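Local coordinates for uncharacterized protein Tm1382 (Thermotoga maritima, PDB 3E57) that is of unknown function but carries a Nudix domain and is probably a hydrolase of nucleoside diphosphate-linked compounds, at residues E130-I144 with L156-K170. Numbering follows the deposited sequence.
Sequences EVDVSLRELEFLGLI and LGALFLGRGKFFSVK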
ATOM      1  N   GLU B 130      14.481 -21.837   6.701  1.00 40.21           N
ATOM      2  CA  GLU B 130      13.129 -21.979   7.249  1.00 39.97           C
ATOM      3  C   GLU B 130      12.387 -23.175   6.677  1.00 39.24           C
ATOM      4  O   GLU B 130      11.621 -23.822   7.384  1.00 38.85           O
ATOM      5  CB  GLU B 130      12.302 -20.721   6.979  1.00 40.47           C
ATOM      6  CG  GLU B 130      12.973 -19.419   7.389  1.00 42.65           C
ATOM      7  CD  GLU B 130      12.428 -18.839   8.685  1.00 45.19           C
ATOM      8  OE1 GLU B 130      11.717 -17.811   8.617  1.00 48.25           O
ATOM      9  OE2 GLU B 130      12.710 -19.405   9.767  1.00 47.37           O
ATOM     10  N   VAL B 131      12.585 -23.462   5.398  1.00 38.59           N
ATOM     11  CA  VAL B 131      11.784 -24.483   4.741  1.00 38.52           C
ATOM     12  C   VAL B 131      12.599 -25.333   3.787  1.00 38.46           C
ATOM     13  O   VAL B 131      13.586 -24.864   3.220  1.00 38.33           O
ATOM     14  CB  VAL B 131      10.629 -23.843   3.949  1.00 38.35           C
ATOM     15  CG1 VAL B 131       9.673 -23.105   4.898  1.00 37.90           C
ATOM     16  CG2 VAL B 131      11.171 -22.904   2.884  1.00 37.85           C
ATOM     17  N   ASP B 132      12.161 -26.579   3.614  1.00 38.48           N
ATOM     18  CA  ASP B 132      12.701 -27.463   2.590  1.00 38.52           C
ATOM     19  C   ASP B 132      11.790 -27.401   1.367  1.00 38.18           C
ATOM     20  O   ASP B 132      10.674 -27.924   1.370  1.00 37.67           O
ATOM     21  CB  ASP B 132      12.821 -28.901   3.116  1.00 38.77           C
ATOM     22  CG  ASP B 132      13.568 -29.819   2.162  1.00 39.21           C
ATOM     23  OD1 ASP B 132      14.212 -29.328   1.201  1.00 40.91           O
ATOM     24  OD2 ASP B 132      13.513 -31.048   2.381  1.00 41.52           O
ATOM     25  N   VAL B 133      12.278 -26.729   0.332  1.00 38.18           N
ATOM     26  CA  VAL B 133      11.539 -26.534  -0.905  1.00 38.40           C
ATOM     27  C   VAL B 133      12.481 -26.666  -2.091  1.00 38.59           C
ATOM     28  O   VAL B 133      13.688 -26.478  -1.958  1.00 39.04           O
ATOM     29  CB  VAL B 133      10.890 -25.126  -0.954  1.00 38.16           C
ATOM     30  CG1 VAL B 133      10.032 -24.906   0.268  1.00 37.49           C
ATOM     31  CG2 VAL B 133      11.965 -24.052  -1.034  1.00 37.38           C
ATOM     32  N   SER B 134      11.924 -26.989  -3.250  1.00 38.85           N
ATOM     33  CA  SER B 134      12.669 -26.938  -4.494  1.00 39.24           C
ATOM     34  C   SER B 134      11.984 -25.970  -5.464  1.00 39.29           C
ATOM     35  O   SER B 134      10.961 -26.294  -6.048  1.00 38.94           O
ATOM     36  CB  SER B 134      12.770 -28.337  -5.094  1.00 39.17           C
ATOM     37  OG  SER B 134      13.430 -28.284  -6.333  1.00 39.52           O
ATOM     38  N   LEU B 135      12.569 -24.790  -5.643  1.00 39.99           N
ATOM     39  CA  LEU B 135      11.892 -23.678  -6.328  1.00 40.69           C
ATOM     40  C   LEU B 135      12.385 -23.463  -7.756  1.00 41.24           C
ATOM     41  O   LEU B 135      13.595 -23.355  -7.977  1.00 41.54           O
ATOM     42  CB  LEU B 135      12.075 -22.384  -5.527  1.00 40.61           C
ATOM     43  CG  LEU B 135      11.458 -22.362  -4.125  1.00 40.38           C
ATOM     44  CD1 LEU B 135      11.593 -20.987  -3.502  1.00 40.93           C
ATOM     45  CD2 LEU B 135       9.998 -22.785  -4.145  1.00 39.54           C
ATOM     46  N   ARG B 136      11.443 -23.418  -8.707  1.00 41.79           N
ATOM     47  CA  ARG B 136      11.718 -23.073 -10.109  1.00 42.46           C
ATOM     48  C   ARG B 136      12.147 -21.619 -10.222  1.00 42.96           C
ATOM     49  O   ARG B 136      13.333 -21.291 -10.157  1.00 43.28           O
ATOM     50  CB  ARG B 136      10.466 -23.239 -10.995  1.00 42.95           C
ATOM     51  CG  ARG B 136      10.194 -24.596 -11.562  1.00 44.92           C
ATOM     52  CD  ARG B 136       9.041 -25.335 -10.869  1.00 47.12           C
ATOM     53  NE  ARG B 136       9.527 -26.241  -9.828  1.00 48.86           N
ATOM     54  CZ  ARG B 136       8.827 -27.231  -9.276  1.00 48.62           C
ATOM     55  NH1 ARG B 136       7.574 -27.480  -9.643  1.00 48.56           N
ATOM     56  NH2 ARG B 136       9.397 -27.983  -8.341  1.00 49.09           N
ATOM     57  N   GLU B 137      11.156 -20.743 -10.399  1.00 43.04           N
ATOM     58  CA  GLU B 137      11.397 -19.317 -10.551  1.00 42.86           C
ATOM     59  C   GLU B 137      11.238 -18.673  -9.206  1.00 41.64           C
ATOM     60  O   GLU B 137      10.288 -18.981  -8.471  1.00 41.98           O
ATOM     61  CB  GLU B 137      10.415 -18.678 -11.546  1.00 43.09           C
ATOM     62  CG  GLU B 137      10.858 -18.763 -13.008  1.00 44.58           C
ATOM     63  CD  GLU B 137      10.627 -17.471 -13.799  1.00 45.22           C
ATOM     64  OE1 GLU B 137       9.659 -16.733 -13.492  1.00 49.01           O
ATOM     65  OE2 GLU B 137      11.418 -17.204 -14.742  1.00 47.57           O
ATOM     66  N   LEU B 138      12.199 -17.828  -8.854  1.00 40.03           N
ATOM     67  CA  LEU B 138      11.899 -16.719  -7.966  1.00 37.93           C
ATOM     68  C   LEU B 138      11.538 -15.587  -8.904  1.00 36.96           C
ATOM     69  O   LEU B 138      12.353 -15.154  -9.725  1.00 37.02           O
ATOM     70  CB  LEU B 138      13.070 -16.338  -7.062  1.00 38.66           C
ATOM     71  CG  LEU B 138      13.341 -17.240  -5.854  1.00 39.33           C
ATOM     72  CD1 LEU B 138      14.059 -16.447  -4.762  1.00 40.68           C
ATOM     73  CD2 LEU B 138      12.060 -17.854  -5.299  1.00 39.36           C
ATOM     74  N   GLU B 139      10.291 -15.150  -8.825  1.00 34.90           N
ATOM     75  CA  GLU B 139       9.821 -14.045  -9.633  1.00 33.74           C
ATOM     76  C   GLU B 139       9.806 -12.852  -8.709  1.00 31.95           C
ATOM     77  O   GLU B 139       9.056 -12.852  -7.743  1.00 30.97           O
ATOM     78  CB  GLU B 139       8.414 -14.339 -10.159  1.00 33.99           C
ATOM     79  CG  GLU B 139       7.866 -13.267 -11.115  1.00 35.36           C
ATOM     80  CD  GLU B 139       6.397 -13.477 -11.493  1.00 36.93           C
ATOM     81  OE1 GLU B 139       5.809 -14.533 -11.146  1.00 42.07           O
ATOM     82  OE2 GLU B 139       5.822 -12.568 -12.133  1.00 42.09           O
ATOM     83  N   PHE B 140      10.641 -11.855  -8.975  1.00 29.43           N
ATOM     84  CA  PHE B 140      10.607 -10.627  -8.195  1.00 28.50           C
ATOM     85  C   PHE B 140       9.337  -9.837  -8.533  1.00 27.33           C
ATOM     86  O   PHE B 140       9.064  -9.577  -9.702  1.00 25.89           O
ATOM     87  CB  PHE B 140      11.845  -9.789  -8.490  1.00 28.05           C
ATOM     88  CG  PHE B 140      11.862  -8.447  -7.797  1.00 28.11           C
ATOM     89  CD1 PHE B 140      12.067  -8.350  -6.437  1.00 27.42           C
ATOM     90  CD2 PHE B 140      11.672  -7.283  -8.517  1.00 27.61           C
ATOM     91  CE1 PHE B 140      12.103  -7.118  -5.813  1.00 26.39           C
ATOM     92  CE2 PHE B 140      11.708  -6.044  -7.901  1.00 26.89           C
ATOM     93  CZ  PHE B 140      11.923  -5.959  -6.558  1.00 27.39           C
ATOM     94  N   LEU B 141       8.564  -9.466  -7.511  1.00 26.32           N
ATOM     95  CA  LEU B 141       7.333  -8.714  -7.714  1.00 25.89           C
ATOM     96  C   LEU B 141       7.506  -7.226  -7.460  1.00 25.45           C
ATOM     97  O   LEU B 141       6.983  -6.411  -8.198  1.00 25.49           O
ATOM     98  CB  LEU B 141       6.210  -9.273  -6.834  1.00 25.88           C
ATOM     99  CG  LEU B 141       5.849 -10.748  -7.005  1.00 24.21           C
ATOM    100  CD1 LEU B 141       4.628 -11.083  -6.143  1.00 23.79           C
ATOM    101  CD2 LEU B 141       5.585 -11.088  -8.459  1.00 26.08           C
ATOM    102  N   GLY B 142       8.227  -6.858  -6.412  1.00 25.07           N
ATOM    103  CA  GLY B 142       8.444  -5.447  -6.110  1.00 24.34           C
ATOM    104  C   GLY B 142       8.828  -5.224  -4.667  1.00 23.56           C
ATOM    105  O   GLY B 142       9.326  -6.138  -4.002  1.00 23.07           O
ATOM    106  N   LEU B 143       8.555  -4.015  -4.186  1.00 22.93           N
ATOM    107  CA  LEU B 143       8.963  -3.567  -2.862  1.00 23.34           C
ATOM    108  C   LEU B 143       7.806  -3.319  -1.913  1.00 23.14           C
ATOM    109  O   LEU B 143       6.756  -2.791  -2.308  1.00 22.46           O
ATOM    110  CB  LEU B 143       9.746  -2.264  -2.989  1.00 23.59           C
ATOM    111  CG  LEU B 143      11.048  -2.347  -3.798  1.00 23.88           C
ATOM    112  CD1 LEU B 143      11.811  -1.034  -3.668  1.00 26.13           C
ATOM    113  CD2 LEU B 143      11.889  -3.496  -3.336  1.00 25.01           C
ATOM    114  N   ILE B 144       8.022  -3.669  -0.653  1.00 23.95           N
ATOM    115  CA  ILE B 144       7.061  -3.391   0.413  1.00 24.57           C
ATOM    116  C   ILE B 144       7.641  -2.372   1.370  1.00 25.14           C
ATOM    117  O   ILE B 144       8.704  -2.599   1.969  1.00 25.22           O
ATOM    118  CB  ILE B 144       6.721  -4.633   1.245  1.00 23.92           C
ATOM    119  CG1 ILE B 144       6.217  -5.775   0.362  1.00 24.64           C
ATOM    120  CG2 ILE B 144       5.714  -4.246   2.334  1.00 24.27           C
ATOM    121  CD1 ILE B 144       5.994  -7.096   1.129  1.00 24.88           C
ATOM    122  N   LEU B 156      12.722  -2.650   4.627  1.00 28.82           N
ATOM    123  CA  LEU B 156      12.295  -2.568   3.235  1.00 28.20           C
ATOM    124  C   LEU B 156      12.186  -3.985   2.697  1.00 27.39           C
ATOM    125  O   LEU B 156      13.178  -4.699   2.630  1.00 26.77           O
ATOM    126  CB  LEU B 156      13.326  -1.790   2.421  1.00 28.09           C
ATOM    127  CG  LEU B 156      13.092  -1.719   0.912  1.00 28.37           C
ATOM    128  CD1 LEU B 156      11.795  -0.985   0.646  1.00 26.75           C
ATOM    129  CD2 LEU B 156      14.267  -1.032   0.220  1.00 28.13           C
ATOM    130  N   GLY B 157      10.985  -4.393   2.300  1.00 26.73           N
ATOM    131  CA  GLY B 157      10.778  -5.747   1.803  1.00 26.07           C
ATOM    132  C   GLY B 157      10.972  -5.846   0.309  1.00 25.64           C
ATOM    133  O   GLY B 157      10.524  -4.979  -0.434  1.00 25.23           O
ATOM    134  N   ALA B 158      11.654  -6.901  -0.127  1.00 25.03           N
ATOM    135  CA  ALA B 158      11.786  -7.224  -1.534  1.00 25.00           C
ATOM    136  C   ALA B 158      10.954  -8.473  -1.720  1.00 24.65           C
ATOM    137  O   ALA B 158      11.361  -9.572  -1.309  1.00 24.45           O
ATOM    138  CB  ALA B 158      13.250  -7.494  -1.905  1.00 25.53           C
ATOM    139  N   LEU B 159       9.783  -8.304  -2.329  1.00 24.04           N
ATOM    140  CA  LEU B 159       8.797  -9.367  -2.447  1.00 24.40           C
ATOM    141  C   LEU B 159       9.001 -10.233  -3.685  1.00 24.65           C
ATOM    142  O   LEU B 159       9.035  -9.727  -4.814  1.00 24.15           O
ATOM    143  CB  LEU B 159       7.406  -8.763  -2.503  1.00 23.52           C
ATOM    144  CG  LEU B 159       6.220  -9.718  -2.665  1.00 23.46           C
ATOM    145  CD1 LEU B 159       6.156 -10.741  -1.513  1.00 24.77           C
ATOM    146  CD2 LEU B 159       4.930  -8.880  -2.749  1.00 23.44           C
ATOM    147  N   PHE B 160       9.110 -11.539  -3.450  1.00 25.19           N
ATOM    148  CA  PHE B 160       9.204 -12.538  -4.500  1.00 25.81           C
ATOM    149  C   PHE B 160       8.112 -13.558  -4.369  1.00 26.12           C
ATOM    150  O   PHE B 160       7.653 -13.850  -3.263  1.00 25.27           O
ATOM    151  CB  PHE B 160      10.519 -13.316  -4.399  1.00 25.84           C
ATOM    152  CG  PHE B 160      11.732 -12.483  -4.570  1.00 26.43           C
ATOM    153  CD1 PHE B 160      12.382 -12.424  -5.796  1.00 25.89           C
ATOM    154  CD2 PHE B 160      12.237 -11.758  -3.508  1.00 26.47           C
ATOM    155  CE1 PHE B 160      13.497 -11.641  -5.955  1.00 26.55           C
ATOM    156  CE2 PHE B 160      13.353 -10.975  -3.664  1.00 26.27           C
ATOM    157  CZ  PHE B 160      13.986 -10.923  -4.886  1.00 26.54           C
ATOM    158  N   LEU B 161       7.737 -14.128  -5.510  1.00 27.14           N
ATOM    159  CA  LEU B 161       6.911 -15.317  -5.584  1.00 28.01           C
ATOM    160  C   LEU B 161       7.824 -16.470  -6.014  1.00 28.92           C
ATOM    161  O   LEU B 161       8.420 -16.429  -7.098  1.00 28.67           O
ATOM    162  CB  LEU B 161       5.818 -15.116  -6.619  1.00 27.73           C
ATOM    163  CG  LEU B 161       4.914 -16.298  -6.923  1.00 28.78           C
ATOM    164  CD1 LEU B 161       4.243 -16.819  -5.658  1.00 28.57           C
ATOM    165  CD2 LEU B 161       3.887 -15.887  -7.965  1.00 29.37           C
ATOM    166  N   GLY B 162       7.954 -17.475  -5.161  1.00 29.91           N
ATOM    167  CA  GLY B 162       8.765 -18.651  -5.496  1.00 31.18           C
ATOM    168  C   GLY B 162       7.834 -19.806  -5.777  1.00 32.28           C
ATOM    169  O   GLY B 162       7.086 -20.215  -4.894  1.00 31.94           O
ATOM    170  N   ARG B 163       7.853 -20.329  -6.997  1.00 32.86           N
ATOM    171  CA  ARG B 163       7.019 -21.478  -7.326  1.00 34.71           C
ATOM    172  C   ARG B 163       7.882 -22.740  -7.317  1.00 35.24           C
ATOM    173  O   ARG B 163       8.990 -22.739  -7.856  1.00 35.43           O
ATOM    174  CB  ARG B 163       6.347 -21.314  -8.687  1.00 34.91           C
ATOM    175  CG  ARG B 163       5.295 -20.206  -8.790  1.00 36.13           C
ATOM    176  CD  ARG B 163       4.571 -20.350 -10.136  1.00 38.00           C
ATOM    177  NE  ARG B 163       3.539 -19.343 -10.406  1.00 39.65           N
ATOM    178  CZ  ARG B 163       3.757 -18.161 -10.982  1.00 42.01           C
ATOM    179  NH1 ARG B 163       4.982 -17.775 -11.334  1.00 43.63           N
ATOM    180  NH2 ARG B 163       2.734 -17.341 -11.194  1.00 43.85           N
ATOM    181  N   GLY B 164       7.380 -23.809  -6.711  1.00 35.93           N
ATOM    182  CA  GLY B 164       8.147 -25.048  -6.650  1.00 36.65           C
ATOM    183  C   GLY B 164       7.451 -26.199  -5.960  1.00 37.33           C
ATOM    184  O   GLY B 164       6.224 -26.301  -5.974  1.00 37.81           O
ATOM    185  N   LYS B 165       8.250 -27.082  -5.375  1.00 37.97           N
ATOM    186  CA  LYS B 165       7.735 -28.160  -4.562  1.00 38.46           C
ATOM    187  C   LYS B 165       8.079 -27.799  -3.136  1.00 38.75           C
ATOM    188  O   LYS B 165       9.228 -27.471  -2.846  1.00 39.00           O
ATOM    189  CB  LYS B 165       8.381 -29.507  -4.947  1.00 38.86           C
ATOM    190  CG  LYS B 165       7.628 -30.730  -4.404  1.00 39.26           C
ATOM    191  CD  LYS B 165       6.560 -31.259  -5.391  1.00 41.06           C
ATOM    192  CE  LYS B 165       5.274 -31.705  -4.672  1.00 41.26           C
ATOM    193  NZ  LYS B 165       5.476 -32.763  -3.638  1.00 41.70           N
ATOM    194  N   PHE B 166       7.077 -27.820  -2.263  1.00 39.05           N
ATOM    195  CA  PHE B 166       7.277 -27.629  -0.836  1.00 39.67           C
ATOM    196  C   PHE B 166       7.265 -28.999  -0.174  1.00 40.22           C
ATOM    197  O   PHE B 166       6.387 -29.806  -0.450  1.00 40.26           O
ATOM    198  CB  PHE B 166       6.167 -26.757  -0.230  1.00 39.00           C
ATOM    199  CG  PHE B 166       6.227 -26.673   1.264  1.00 38.86           C
ATOM    200  CD1 PHE B 166       7.042 -25.737   1.885  1.00 38.28           C
ATOM    201  CD2 PHE B 166       5.494 -27.548   2.053  1.00 38.16           C
ATOM    202  CE1 PHE B 166       7.121 -25.677   3.261  1.00 38.13           C
ATOM    203  CE2 PHE B 166       5.569 -27.484   3.429  1.00 37.95           C
ATOM    204  CZ  PHE B 166       6.385 -26.549   4.032  1.00 37.74           C
ATOM    205  N   PHE B 167       8.229 -29.247   0.709  1.00 41.40           N
ATOM    206  CA  PHE B 167       8.331 -30.536   1.401  1.00 42.18           C
ATOM    207  C   PHE B 167       7.982 -30.404   2.869  1.00 42.86           C
ATOM    208  O   PHE B 167       7.120 -31.134   3.366  1.00 43.14           O
ATOM    209  CB  PHE B 167       9.732 -31.125   1.241  1.00 42.63           C
ATOM    210  CG  PHE B 167      10.100 -31.408  -0.180  1.00 42.72           C
ATOM    211  CD1 PHE B 167       9.514 -32.470  -0.859  1.00 43.54           C
ATOM    212  CD2 PHE B 167      11.018 -30.610  -0.848  1.00 42.80           C
ATOM    213  CE1 PHE B 167       9.842 -32.735  -2.179  1.00 43.74           C
ATOM    214  CE2 PHE B 167      11.355 -30.865  -2.167  1.00 43.35           C
ATOM    215  CZ  PHE B 167      10.765 -31.933  -2.837  1.00 43.91           C
ATOM    216  N   SER B 168       8.638 -29.474   3.560  1.00 43.49           N
ATOM    217  CA  SER B 168       8.378 -29.250   4.981  1.00 44.14           C
ATOM    218  C   SER B 168       9.040 -27.981   5.512  1.00 44.45           C
ATOM    219  O   SER B 168       9.844 -27.347   4.828  1.00 44.14           O
ATOM    220  CB  SER B 168       8.890 -30.437   5.806  1.00 44.32           C
ATOM    221  OG  SER B 168      10.309 -30.484   5.795  1.00 45.07           O
ATOM    222  N   VAL B 169       8.701 -27.632   6.749  1.00 45.09           N
ATOM    223  CA  VAL B 169       9.409 -26.575   7.466  1.00 45.82           C
ATOM    224  C   VAL B 169      10.633 -27.201   8.134  1.00 46.51           C
ATOM    225  O   VAL B 169      10.599 -28.363   8.543  1.00 46.61           O
ATOM    226  CB  VAL B 169       8.503 -25.839   8.501  1.00 45.70           C
ATOM    227  CG1 VAL B 169       7.235 -25.344   7.829  1.00 45.38           C
ATOM    228  CG2 VAL B 169       8.170 -26.723   9.704  1.00 45.38           C
ATOM    229  N   LYS B 170      11.720 -26.443   8.214  1.00 47.33           N
ATOM    230  CA  LYS B 170      12.950 -26.943   8.834  1.00 47.94           C
ATOM    231  C   LYS B 170      12.715 -27.182  10.318  1.00 48.72           C
ATOM    232  O   LYS B 170      13.104 -28.222  10.848  1.00 48.98           O
ATOM    233  CB  LYS B 170      14.130 -25.977   8.618  1.00 47.70           C
ATOM    234  CG  LYS B 170      15.207 -26.416   7.592  1.00 47.52           C
ATOM    235  CD  LYS B 170      14.690 -27.314   6.460  1.00 46.72           C
ATOM    236  CE  LYS B 170      15.472 -27.141   5.150  1.00 46.32           C
ATOM    237  NZ  LYS B 170      16.868 -26.643   5.295  1.00 46.02           N
TER
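Phe-140 sets its ring edge against the face of Phe-160, centroids 5.2 Å apart and planes at 61°, an edge-to-face pair on two antiparallel strands; Phe-41 stacks on Phe-140 and also meets Phe-160. With CG anti to the backbone N (chi1 176°), Phe-140 places CD1 over the rim of the Phe-160 ring. An alanine in place of Phe-160 would probably open a gap beside Phe-140 and under Phe-119 and Leu-123 of helix 115-130. Leu-138 CD2 rests 3.4 Å from Gly-162 CA, where a side chain would clash. Leu-141 CD1 meets Leu-159 CD2 at 4.1 Å in a classic beta bulge, the Leu-159 carbonyl taking Leu-141 N-H and, weakly, Gly-142 N-H. Glu-139 extends alongside Arg-163 in a salt bridge, OE1 to NH1 3.4 Å, a weak bond. Both chains turn, at Arg-136 and Gly-164, the guanidinium lying flat over Gly-164 CA, and the antiparallel ladder continues on 131-135 and 165-169. There Val-133 CG1 touches Phe-166 CD1 at 3.5 Å, and Val-131 CG1 approaches that ring in plane at its edge. In a second classic bulge the Asp-132 carbonyl takes Phe-167 N-H and, weakly, Ser-168 N-H. Helix 115-130 packs on Phe-160 and Leu-138, helix 194-206 on Leu-141 and Leu-159, and strand 66-77 runs parallel to 155-163 in the same mixed sheet.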